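Local coordinates for Phosphoglucosamine/phosphogalactosamine mutase (Sulfolobus tokodaii, PDB 2F7L), which interconverts the 6-phosphates and 1-phosphates of glucosamine and galactosamine with the help of magnesium, on the route to UDP-N-acetylglucosamine and UDP-N-acetylgalactosamine, at residues G9-V14 with S97-P102; I40-D45 with V66-G71; V92-S97 with N104-V109. All blocks are in the same frame, centred on the assembly; numbering follows the deposited sequence.

Overall arrangement
All three contacts belong to the first alpha/beta/alpha domain and reach one mixed sheet, in which strands 10-13, 103-109, 90-94, 39-44 and 67-73 follow in that order. Contact 3 is buried throughout; contacts 1 and 2 are only partly so. Contacts 1 and 3 share Ser97, their centres about 9 Å apart, and bring polar and charged side chains (Arg11, Asn99, Thr95, Lys107) toward the inferred phosphoserine and magnesium site, though contact 3 also has an apolar face of Val92, Ile94 and Ile106. Contact 2, about 19 Å from contact 1 between centres, is a parallel strand pair relying on backbone bonds and branched apolar side chains. Leu41 and Val92 are backbone-bonded, linking contacts 2 and 3.

Contact 1 of 3, residues G9-V14 with S97-P102; sequences GVRGIV and SHNPAP
Arg11 spreads the end of its guanidinium over Ser97, NH1 and NH2 each lying 3.4 Å from Ser97 CB, while the backbone N of Ser97 sits above one face of the group. CE1 of His98 meets the edge of the same group, near its plane. A weak hydrogen bond runs from Arg11 NH1 to Asn99 OD1 (3.3 Å), the amide and guanidinium planes standing almost perpendicular at 89°. A bend at chi3 (55°) swings the arginine head back to the serine. Replacing Arg11 with an alanine would probably leave Asn99 OD1 without this donor and open a gap beside Ser97, whose OG is hydrogen-bonded to Asp8 and which probably carries the phosphate during catalysis. Long and flexible, arginine suits a place where a strand must reach across to a loop. At the other end Val14 N donates to Pro102 O at 2.9 Å, and Ile13 CA makes a CH...O contact with that same oxygen. Ile13 CG2 lies 4.3 Å from Pro102 CB, a light apolar touch. Arg47 bonds the carbonyls of Ser97, Asn99 and Pro100. Segment 97-102 lies in the loop joining strands 90-94 and 103-109, and strand 10-13 lies at the margin of the sheet, paired with 103-109.

Contact 2 of 3, residues I40-D45 with V66-G71; sequences ILVGRD and VEVYDG
Ile40 packs its CG1 against Val66 CG1 at 3.5 Å, the two side chains crossing at a slant. The isoleucine holds CG1 anti to the carbonyl carbon (chi1 -58°), beside its backbone N. Further along the same face Val42 CG2 meets Val68 CG1 at 4.0 Å, and Leu61 of helix 50-63 touches both valines. Beta-branched residues suit this place, since they are at ease in an extended backbone and present a compact apolar surface to the helix. Leu41 and Tyr69 share the other face. Leu41 CG is anti to the backbone N (chi1 -157°), and CD2 reaches over the neighbouring strand to within 3.4 Å of Tyr69 O and 3.5 Å of Gly71 N. The ring of Tyr69 leads away from Leu41 and meets Tyr88 edge-to-face; Glu67 OE2, salt-bridged to Lys39, lies in the plane of the Tyr69 ring, at its edge. Four backbone hydrogen bonds join the strands, among them Tyr69 N to Ile40 O at 2.9 Å. Two adjacent parallel strands linked through a helix, here 50-63, form the beta-alpha-beta crossover of an alpha/beta/alpha domain.

Contact 3 of 3, residues V92-S97 with N104-V109; sequences VVITAS and NGIKVV
Lys107 starts its run along segment 92-97 at CB, which lies 3.8 Å from Val93 O. Beyond CG the chain is extended, and its middle slides obliquely across one methyl: Thr95 CG2 is 4.0 Å from CG, 3.7 Å from CD and 4.0 Å from CE of Lys107. The tip, NZ, comes near Ser97 OG but spends its charge on Asp8, Asp243 and Asp245, its salt-bridge partners; the last two are probably magnesium ligands. A long cationic chain suits this place, since it can line the threonine and reach the acidic cluster. Strands 90-94 and 103-109 form a beta hairpin whose connecting loop carries Ser97, unphosphorylated here and probably the catalytic phosphoserine. Val93 and Lys107 are a hydrogen-bonded antiparallel pair, with Lys107 N to Val93 O at 2.9 Å. Thr95 N donates to Gly105 O from above the carbonyl plane. Thr95 chi1 (-168°) sets OG1 anti to the backbone N, where it accepts from Ser97 N at 3.3 Å in an ST turn and bonds Asp45; the same torsion hands CG2 to the lysine. On the opposite face Val92 and Ile106 lie side by side, their CG2 methyls 4.0 Å apart, and both touch Val57 of helix 50-63.

Contact 1 of 3, residues G9-V14 with S97-P102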
ATOM      1  N   GLY A   9      -1.084 -11.384  -1.002  1.00 52.54           N
ATOM      2  CA  GLY A   9      -2.159 -12.346  -0.784  1.00 49.03           C
ATOM      3  C   GLY A   9      -2.466 -13.237  -1.982  1.00 46.95           C
ATOM      4  O   GLY A   9      -1.740 -13.250  -2.987  1.00 46.67           O
ATOM      5  N   VAL A  10      -3.550 -13.996  -1.870  1.00 44.17           N
ATOM      6  CA  VAL A  10      -3.984 -14.866  -2.948  1.00 41.20           C
ATOM      7  C   VAL A  10      -4.964 -14.096  -3.818  1.00 40.59           C
ATOM      8  O   VAL A  10      -5.877 -13.485  -3.297  1.00 41.40           O
ATOM      9  CB  VAL A  10      -4.696 -16.093  -2.405  1.00 39.18           C
ATOM     10  CG1 VAL A  10      -5.146 -16.949  -3.562  1.00 37.24           C
ATOM     11  CG2 VAL A  10      -3.777 -16.862  -1.463  1.00 37.41           C
ATOM     12  N   ARG A  11      -4.792 -14.113  -5.133  1.00 39.80           N
ATOM     13  CA  ARG A  11      -5.720 -13.382  -5.993  1.00 39.68           C
ATOM     14  C   ARG A  11      -5.869 -13.909  -7.417  1.00 38.36           C
ATOM     15  O   ARG A  11      -5.057 -14.680  -7.903  1.00 39.18           O
ATOM     16  CB  ARG A  11      -5.338 -11.903  -6.037  1.00 41.32           C
ATOM     17  CG  ARG A  11      -3.936 -11.648  -6.473  1.00 44.91           C
ATOM     18  CD  ARG A  11      -3.535 -10.189  -6.236  1.00 49.01           C
ATOM     19  NE  ARG A  11      -3.725  -9.735  -4.857  1.00 51.08           N
ATOM     20  CZ  ARG A  11      -3.357  -8.536  -4.403  1.00 52.78           C
ATOM     21  NH1 ARG A  11      -2.772  -7.661  -5.215  1.00 52.58           N
ATOM     22  NH2 ARG A  11      -3.586  -8.201  -3.137  1.00 53.79           N
ATOM     23  N   GLY A  12      -6.924 -13.492  -8.091  1.00 36.71           N
ATOM     24  CA  GLY A  12      -7.135 -13.953  -9.444  1.00 35.32           C
ATOM     25  C   GLY A  12      -8.445 -13.405  -9.944  1.00 34.40           C
ATOM     26  O   GLY A  12      -9.161 -12.749  -9.193  1.00 34.21           O
ATOM     27  N   ILE A  13      -8.757 -13.660 -11.207  1.00 33.09           N
ATOM     28  CA  ILE A  13     -10.000 -13.181 -11.766  1.00 32.51           C
ATOM     29  C   ILE A  13     -11.114 -13.916 -11.054  1.00 32.67           C
ATOM     30  O   ILE A  13     -11.128 -15.147 -10.979  1.00 33.39           O
ATOM     31  CB  ILE A  13     -10.048 -13.431 -13.273  1.00 32.52           C
ATOM     32  CG1 ILE A  13      -9.030 -12.513 -13.948  1.00 32.26           C
ATOM     33  CG2 ILE A  13     -11.443 -13.160 -13.823  1.00 30.77           C
ATOM     34  CD1 ILE A  13      -8.733 -12.917 -15.344  1.00 33.04           C
ATOM     35  N   VAL A  14     -12.046 -13.150 -10.516  1.00 32.20           N
ATOM     36  CA  VAL A  14     -13.133 -13.728  -9.762  1.00 31.74           C
ATOM     37  C   VAL A  14     -14.031 -14.635 -10.594  1.00 32.28           C
ATOM     38  O   VAL A  14     -14.394 -14.316 -11.723  1.00 32.15           O
ATOM     39  CB  VAL A  14     -13.962 -12.620  -9.064  1.00 30.78           C
ATOM     40  CG1 VAL A  14     -15.119 -12.184  -9.951  1.00 29.49           C
ATOM     41  CG2 VAL A  14     -14.424 -13.114  -7.696  1.00 28.85           C
ATOM     42  N   SER A  97      -6.390  -5.662  -3.900  1.00 46.70           N
ATOM     43  CA  SER A  97      -5.569  -4.466  -3.774  1.00 48.95           C
ATOM     44  C   SER A  97      -5.792  -3.428  -4.895  1.00 48.96           C
ATOM     45  O   SER A  97      -6.805  -2.711  -4.909  1.00 48.79           O
ATOM     46  CB  SER A  97      -4.084  -4.882  -3.695  1.00 50.33           C
ATOM     47  OG  SER A  97      -3.253  -3.859  -3.141  1.00 54.14           O
ATOM     48  N   HIS A  98      -4.845  -3.376  -5.832  1.00 48.41           N
ATOM     49  CA  HIS A  98      -4.855  -2.423  -6.951  1.00 48.42           C
ATOM     50  C   HIS A  98      -5.255  -3.045  -8.307  1.00 47.23           C
ATOM     51  O   HIS A  98      -5.551  -2.312  -9.269  1.00 48.18           O
ATOM     52  CB  HIS A  98      -3.452  -1.850  -7.108  1.00 49.45           C
ATOM     53  CG  HIS A  98      -2.418  -2.919  -7.266  1.00 51.06           C
ATOM     54  ND1 HIS A  98      -1.921  -3.633  -6.195  1.00 51.54           N
ATOM     55  CD2 HIS A  98      -1.886  -3.487  -8.375  1.00 51.42           C
ATOM     56  CE1 HIS A  98      -1.133  -4.596  -6.639  1.00 52.30           C
ATOM     57  NE2 HIS A  98      -1.095  -4.530  -7.958  1.00 51.82           N
ATOM     58  N   ASN A  99      -5.214  -4.379  -8.386  1.00 43.81           N
ATOM     59  CA  ASN A  99      -5.548  -5.109  -9.609  1.00 39.94           C
ATOM     60  C   ASN A  99      -6.808  -4.581 -10.276  1.00 37.23           C
ATOM     61  O   ASN A  99      -7.696  -4.058  -9.617  1.00 35.96           O
ATOM     62  CB  ASN A  99      -5.776  -6.591  -9.305  1.00 40.42           C
ATOM     63  CG  ASN A  99      -4.506  -7.335  -9.024  1.00 40.58           C
ATOM     64  OD1 ASN A  99      -3.635  -6.860  -8.295  1.00 41.31           O
ATOM     65  ND2 ASN A  99      -4.396  -8.529  -9.589  1.00 41.49           N
ATOM     66  N   PRO A 100      -6.900  -4.734 -11.603  1.00 35.14           N
ATOM     67  CA  PRO A 100      -8.039  -4.297 -12.408  1.00 33.63           C
ATOM     68  C   PRO A 100      -9.320  -4.895 -11.834  1.00 33.39           C
ATOM     69  O   PRO A 100      -9.273  -5.835 -11.027  1.00 32.95           O
ATOM     70  CB  PRO A 100      -7.719  -4.859 -13.783  1.00 33.22           C
ATOM     71  CG  PRO A 100      -6.262  -4.835 -13.816  1.00 33.31           C
ATOM     72  CD  PRO A 100      -5.866  -5.334 -12.461  1.00 34.11           C
ATOM     73  N   ALA A 101     -10.451  -4.357 -12.282  1.00 32.22           N
ATOM     74  CA  ALA A 101     -11.775  -4.759 -11.829  1.00 31.86           C
ATOM     75  C   ALA A 101     -12.149  -6.236 -11.802  1.00 32.00           C
ATOM     76  O   ALA A 101     -12.870  -6.687 -10.899  1.00 32.43           O
ATOM     77  CB  ALA A 101     -12.814  -4.018 -12.632  1.00 32.47           C
ATOM     78  N   PRO A 102     -11.687  -7.014 -12.782  1.00 31.82           N
ATOM     79  CA  PRO A 102     -12.098  -8.420 -12.706  1.00 31.86           C
ATOM     80  C   PRO A 102     -11.413  -9.292 -11.650  1.00 31.19           C
ATOM     81  O   PRO A 102     -11.785 -10.451 -11.459  1.00 30.68           O
ATOM     82  CB  PRO A 102     -11.913  -8.914 -14.153  1.00 30.81           C
ATOM     83  CG  PRO A 102     -10.807  -8.064 -14.655  1.00 31.21           C
ATOM     84  CD  PRO A 102     -11.080  -6.695 -14.086  1.00 31.62           C
TER

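Contact 2 of 3, residues I40-D45 with V66-G71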
ATOM      1  N   ILE A  40     -12.127 -14.227  14.548  1.00 22.00           N
ATOM      2  CA  ILE A  40     -11.660 -13.675  13.274  1.00 21.85           C
ATOM      3  C   ILE A  40     -12.597 -12.708  12.606  1.00 21.72           C
ATOM      4  O   ILE A  40     -13.750 -13.025  12.350  1.00 22.71           O
ATOM      5  CB  ILE A  40     -11.339 -14.799  12.237  1.00 21.56           C
ATOM      6  CG1 ILE A  40     -10.276 -15.758  12.783  1.00 20.47           C
ATOM      7  CG2 ILE A  40     -10.852 -14.178  10.946  1.00 21.32           C
ATOM      8  CD1 ILE A  40      -8.970 -15.105  13.115  1.00 20.11           C
ATOM      9  N   LEU A  41     -12.084 -11.533  12.284  1.00 21.91           N
ATOM     10  CA  LEU A  41     -12.891 -10.503  11.643  1.00 22.42           C
ATOM     11  C   LEU A  41     -12.805 -10.614  10.111  1.00 22.82           C
ATOM     12  O   LEU A  41     -11.713 -10.639   9.546  1.00 23.46           O
ATOM     13  CB  LEU A  41     -12.388  -9.136  12.101  1.00 21.73           C
ATOM     14  CG  LEU A  41     -13.283  -7.896  12.059  1.00 23.07           C
ATOM     15  CD1 LEU A  41     -12.492  -6.758  11.454  1.00 21.66           C
ATOM     16  CD2 LEU A  41     -14.541  -8.137  11.253  1.00 23.47           C
ATOM     17  N   VAL A  42     -13.950 -10.673   9.442  1.00 22.79           N
ATOM     18  CA  VAL A  42     -13.984 -10.771   7.981  1.00 23.07           C
ATOM     19  C   VAL A  42     -14.565  -9.504   7.367  1.00 24.11           C
ATOM     20  O   VAL A  42     -15.652  -9.089   7.735  1.00 25.23           O
ATOM     21  CB  VAL A  42     -14.849 -11.966   7.514  1.00 22.65           C
ATOM     22  CG1 VAL A  42     -14.864 -12.032   6.006  1.00 21.47           C
ATOM     23  CG2 VAL A  42     -14.318 -13.267   8.110  1.00 22.05           C
ATOM     24  N   GLY A  43     -13.846  -8.890   6.431  1.00 25.16           N
ATOM     25  CA  GLY A  43     -14.333  -7.664   5.800  1.00 25.85           C
ATOM     26  C   GLY A  43     -14.050  -7.677   4.309  1.00 26.33           C
ATOM     27  O   GLY A  43     -13.425  -8.621   3.834  1.00 27.00           O
ATOM     28  N   ARG A  44     -14.481  -6.655   3.567  1.00 26.50           N
ATOM     29  CA  ARG A  44     -14.254  -6.639   2.106  1.00 26.52           C
ATOM     30  C   ARG A  44     -14.228  -5.268   1.449  1.00 26.03           C
ATOM     31  O   ARG A  44     -14.756  -4.295   1.981  1.00 25.81           O
ATOM     32  CB  ARG A  44     -15.327  -7.462   1.390  1.00 26.26           C
ATOM     33  CG  ARG A  44     -16.654  -6.744   1.229  1.00 26.96           C
ATOM     34  CD  ARG A  44     -17.687  -7.705   0.690  1.00 29.98           C
ATOM     35  NE  ARG A  44     -18.500  -7.098  -0.354  1.00 34.60           N
ATOM     36  CZ  ARG A  44     -19.664  -6.489  -0.140  1.00 38.06           C
ATOM     37  NH1 ARG A  44     -20.162  -6.410   1.099  1.00 38.59           N
ATOM     38  NH2 ARG A  44     -20.329  -5.953  -1.168  1.00 38.75           N
ATOM     39  N   ASP A  45     -13.600  -5.189   0.286  1.00 25.61           N
ATOM     40  CA  ASP A  45     -13.587  -3.932  -0.411  1.00 26.73           C
ATOM     41  C   ASP A  45     -14.796  -3.961  -1.356  1.00 27.44           C
ATOM     42  O   ASP A  45     -15.729  -4.740  -1.165  1.00 28.46           O
ATOM     43  CB  ASP A  45     -12.269  -3.725  -1.153  1.00 28.00           C
ATOM     44  CG  ASP A  45     -12.134  -4.606  -2.375  1.00 28.95           C
ATOM     45  OD1 ASP A  45     -13.102  -5.327  -2.721  1.00 29.82           O
ATOM     46  OD2 ASP A  45     -11.050  -4.565  -2.994  1.00 28.80           O
ATOM     47  N   VAL A  66     -13.953 -21.699  13.811  1.00 29.48           N
ATOM     48  CA  VAL A  66     -13.550 -20.331  14.089  1.00 30.03           C
ATOM     49  C   VAL A  66     -14.788 -19.554  14.494  1.00 30.84           C
ATOM     50  O   VAL A  66     -15.873 -19.828  13.996  1.00 31.16           O
ATOM     51  CB  VAL A  66     -12.912 -19.685  12.839  1.00 30.15           C
ATOM     52  CG1 VAL A  66     -12.791 -18.198  13.030  1.00 29.59           C
ATOM     53  CG2 VAL A  66     -11.540 -20.325  12.551  1.00 29.10           C
ATOM     54  N   GLU A  67     -14.637 -18.611  15.420  1.00 32.24           N
ATOM     55  CA  GLU A  67     -15.773 -17.791  15.845  1.00 32.90           C
ATOM     56  C   GLU A  67     -15.719 -16.615  14.874  1.00 31.83           C
ATOM     57  O   GLU A  67     -14.884 -15.729  15.030  1.00 33.13           O
ATOM     58  CB  GLU A  67     -15.593 -17.296  17.294  1.00 34.91           C
ATOM     59  CG  GLU A  67     -16.931 -16.911  17.971  1.00 38.87           C
ATOM     60  CD  GLU A  67     -16.811 -15.823  19.053  1.00 40.53           C
ATOM     61  OE1 GLU A  67     -17.858 -15.255  19.437  1.00 40.36           O
ATOM     62  OE2 GLU A  67     -15.687 -15.534  19.526  1.00 42.43           O
ATOM     63  N   VAL A  68     -16.597 -16.611  13.880  1.00 29.73           N
ATOM     64  CA  VAL A  68     -16.594 -15.582  12.844  1.00 28.75           C
ATOM     65  C   VAL A  68     -17.311 -14.239  13.048  1.00 28.59           C
ATOM     66  O   VAL A  68     -18.448 -14.196  13.490  1.00 28.47           O
ATOM     67  CB  VAL A  68     -17.143 -16.174  11.532  1.00 28.20           C
ATOM     68  CG1 VAL A  68     -17.059 -15.144  10.425  1.00 28.05           C
ATOM     69  CG2 VAL A  68     -16.379 -17.427  11.164  1.00 28.17           C
ATOM     70  N   TYR A  69     -16.643 -13.149  12.680  1.00 28.60           N
ATOM     71  CA  TYR A  69     -17.226 -11.807  12.746  1.00 28.31           C
ATOM     72  C   TYR A  69     -17.209 -11.104  11.382  1.00 28.29           C
ATOM     73  O   TYR A  69     -16.200 -11.080  10.678  1.00 27.03           O
ATOM     74  CB  TYR A  69     -16.488 -10.924  13.733  1.00 28.66           C
ATOM     75  CG  TYR A  69     -16.730 -11.299  15.155  1.00 29.20           C
ATOM     76  CD1 TYR A  69     -16.151 -12.448  15.689  1.00 28.72           C
ATOM     77  CD2 TYR A  69     -17.552 -10.519  15.972  1.00 28.14           C
ATOM     78  CE1 TYR A  69     -16.379 -12.813  16.989  1.00 28.61           C
ATOM     79  CE2 TYR A  69     -17.787 -10.878  17.282  1.00 27.83           C
ATOM     80  CZ  TYR A  69     -17.195 -12.028  17.788  1.00 28.53           C
ATOM     81  OH  TYR A  69     -17.379 -12.399  19.100  1.00 28.29           O
ATOM     82  N   ASP A  70     -18.337 -10.497  11.050  1.00 28.73           N
ATOM     83  CA  ASP A  70     -18.523  -9.786   9.794  1.00 29.00           C
ATOM     84  C   ASP A  70     -18.413  -8.257   9.964  1.00 28.59           C
ATOM     85  O   ASP A  70     -19.239  -7.630  10.635  1.00 28.26           O
ATOM     86  CB  ASP A  70     -19.904 -10.120   9.252  1.00 30.47           C
ATOM     87  CG  ASP A  70     -19.992  -9.975   7.754  1.00 32.28           C
ATOM     88  OD1 ASP A  70     -19.649  -8.896   7.219  1.00 32.34           O
ATOM     89  OD2 ASP A  70     -20.426 -10.956   7.111  1.00 34.21           O
ATOM     90  N   GLY A  71     -17.411  -7.661   9.333  1.00 27.68           N
ATOM     91  CA  GLY A  71     -17.232  -6.231   9.428  1.00 26.42           C
ATOM     92  C   GLY A  71     -17.655  -5.487   8.180  1.00 25.76           C
ATOM     93  O   GLY A  71     -17.378  -4.304   8.062  1.00 27.31           O
TER

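Contact 3 of 3, residues V92-S97 with N104-V109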
ATOM      1  N   VAL A  92      -9.482 -11.726   7.795  1.00 23.25           N
ATOM      2  CA  VAL A  92      -9.275 -11.986   6.394  1.00 23.16           C
ATOM      3  C   VAL A  92     -10.125 -10.988   5.599  1.00 23.89           C
ATOM      4  O   VAL A  92     -11.327 -10.867   5.806  1.00 23.93           O
ATOM      5  CB  VAL A  92      -9.571 -13.474   6.042  1.00 22.15           C
ATOM      6  CG1 VAL A  92     -10.296 -14.120   7.160  1.00 21.80           C
ATOM      7  CG2 VAL A  92     -10.327 -13.583   4.740  1.00 19.67           C
ATOM      8  N   VAL A  93      -9.452 -10.235   4.731  1.00 24.13           N
ATOM      9  CA  VAL A  93     -10.064  -9.225   3.872  1.00 24.00           C
ATOM     10  C   VAL A  93     -10.184  -9.758   2.414  1.00 25.80           C
ATOM     11  O   VAL A  93      -9.218 -10.305   1.847  1.00 24.61           O
ATOM     12  CB  VAL A  93      -9.187  -7.935   3.847  1.00 22.46           C
ATOM     13  CG1 VAL A  93      -9.881  -6.868   3.090  1.00 22.39           C
ATOM     14  CG2 VAL A  93      -8.873  -7.472   5.227  1.00 19.85           C
ATOM     15  N   ILE A  94     -11.362  -9.588   1.816  1.00 27.59           N
ATOM     16  CA  ILE A  94     -11.616 -10.019   0.436  1.00 30.23           C
ATOM     17  C   ILE A  94     -11.264  -8.834  -0.430  1.00 31.50           C
ATOM     18  O   ILE A  94     -12.049  -7.893  -0.537  1.00 31.54           O
ATOM     19  CB  ILE A  94     -13.122 -10.382   0.196  1.00 30.75           C
ATOM     20  CG1 ILE A  94     -13.483 -11.690   0.905  1.00 31.20           C
ATOM     21  CG2 ILE A  94     -13.386 -10.610  -1.285  1.00 31.38           C
ATOM     22  CD1 ILE A  94     -13.056 -11.757   2.341  1.00 31.60           C
ATOM     23  N   THR A  95     -10.091  -8.893  -1.061  1.00 33.77           N
ATOM     24  CA  THR A  95      -9.611  -7.785  -1.883  1.00 36.24           C
ATOM     25  C   THR A  95      -8.508  -8.167  -2.864  1.00 37.75           C
ATOM     26  O   THR A  95      -7.772  -9.136  -2.650  1.00 38.11           O
ATOM     27  CB  THR A  95      -9.069  -6.650  -0.970  1.00 36.71           C
ATOM     28  OG1 THR A  95      -8.854  -5.459  -1.736  1.00 38.61           O
ATOM     29  CG2 THR A  95      -7.745  -7.082  -0.306  1.00 35.95           C
ATOM     30  N   ALA A  96      -8.389  -7.391  -3.939  1.00 40.02           N
ATOM     31  CA  ALA A  96      -7.344  -7.620  -4.945  1.00 42.92           C
ATOM     32  C   ALA A  96      -6.454  -6.375  -5.015  1.00 44.18           C
ATOM     33  O   ALA A  96      -5.859  -6.064  -6.038  1.00 44.19           O
ATOM     34  CB  ALA A  96      -7.957  -7.931  -6.323  1.00 42.04           C
ATOM     35  N   SER A  97      -6.390  -5.662  -3.900  1.00 46.70           N
ATOM     36  CA  SER A  97      -5.569  -4.466  -3.774  1.00 48.95           C
ATOM     37  C   SER A  97      -5.792  -3.428  -4.895  1.00 48.96           C
ATOM     38  O   SER A  97      -6.805  -2.711  -4.909  1.00 48.79           O
ATOM     39  CB  SER A  97      -4.084  -4.882  -3.695  1.00 50.33           C
ATOM     40  OG  SER A  97      -3.253  -3.859  -3.141  1.00 54.14           O
ATOM     41  N   ASN A 104      -9.984 -10.279  -7.665  1.00 29.98           N
ATOM     42  CA  ASN A 104     -10.353 -10.257  -6.262  1.00 29.49           C
ATOM     43  C   ASN A 104      -9.418 -11.245  -5.594  1.00 29.38           C
ATOM     44  O   ASN A 104      -8.768 -12.012  -6.281  1.00 30.58           O
ATOM     45  CB  ASN A 104     -11.807 -10.626  -6.053  1.00 28.29           C
ATOM     46  CG  ASN A 104     -12.415  -9.883  -4.870  1.00 27.67           C
ATOM     47  OD1 ASN A 104     -13.632  -9.690  -4.790  1.00 28.18           O
ATOM     48  ND2 ASN A 104     -11.568  -9.467  -3.949  1.00 25.18           N
ATOM     49  N   GLY A 105      -9.307 -11.216  -4.276  1.00 28.72           N
ATOM     50  CA  GLY A 105      -8.403 -12.138  -3.624  1.00 27.84           C
ATOM     51  C   GLY A 105      -8.563 -12.260  -2.124  1.00 27.91           C
ATOM     52  O   GLY A 105      -9.540 -11.797  -1.534  1.00 28.76           O
ATOM     53  N   ILE A 106      -7.594 -12.887  -1.487  1.00 26.96           N
ATOM     54  CA  ILE A 106      -7.678 -13.062  -0.067  1.00 27.13           C
ATOM     55  C   ILE A 106      -6.450 -12.546   0.603  1.00 27.85           C
ATOM     56  O   ILE A 106      -5.350 -12.946   0.256  1.00 29.80           O
ATOM     57  CB  ILE A 106      -7.797 -14.537   0.297  1.00 27.52           C
ATOM     58  CG1 ILE A 106      -9.038 -15.149  -0.357  1.00 27.86           C
ATOM     59  CG2 ILE A 106      -7.842 -14.691   1.801  1.00 27.06           C
ATOM     60  CD1 ILE A 106     -10.332 -14.696   0.254  1.00 28.23           C
ATOM     61  N   LYS A 107      -6.627 -11.633   1.547  1.00 28.43           N
ATOM     62  CA  LYS A 107      -5.515 -11.111   2.335  1.00 27.59           C
ATOM     63  C   LYS A 107      -5.782 -11.685   3.730  1.00 27.72           C
ATOM     64  O   LYS A 107      -6.941 -11.872   4.132  1.00 27.58           O
ATOM     65  CB  LYS A 107      -5.545  -9.583   2.404  1.00 27.79           C
ATOM     66  CG  LYS A 107      -4.624  -8.879   1.416  1.00 29.21           C
ATOM     67  CD  LYS A 107      -4.647  -7.365   1.608  1.00 29.55           C
ATOM     68  CE  LYS A 107      -3.893  -6.633   0.486  1.00 30.67           C
ATOM     69  NZ  LYS A 107      -4.115  -5.126   0.430  1.00 31.21           N
ATOM     70  N   VAL A 108      -4.735 -12.019   4.462  1.00 26.92           N
ATOM     71  CA  VAL A 108      -4.979 -12.509   5.805  1.00 26.51           C
ATOM     72  C   VAL A 108      -4.101 -11.731   6.763  1.00 26.17           C
ATOM     73  O   VAL A 108      -2.883 -11.704   6.624  1.00 24.52           O
ATOM     74  CB  VAL A 108      -4.780 -14.074   5.920  1.00 26.23           C
ATOM     75  CG1 VAL A 108      -4.382 -14.644   4.579  1.00 24.82           C
ATOM     76  CG2 VAL A 108      -3.818 -14.428   7.018  1.00 24.20           C
ATOM     77  N   VAL A 109      -4.751 -11.054   7.706  1.00 26.78           N
ATOM     78  CA  VAL A 109      -4.047 -10.264   8.693  1.00 28.58           C
ATOM     79  C   VAL A 109      -3.941 -10.965  10.032  1.00 30.17           C
ATOM     80  O   VAL A 109      -4.924 -11.446  10.582  1.00 30.45           O
ATOM     81  CB  VAL A 109      -4.703  -8.877   8.872  1.00 28.00           C
ATOM     82  CG1 VAL A 109      -6.043  -8.855   8.204  1.00 28.27           C
ATOM     83  CG2 VAL A 109      -4.819  -8.527  10.340  1.00 27.07           C
TER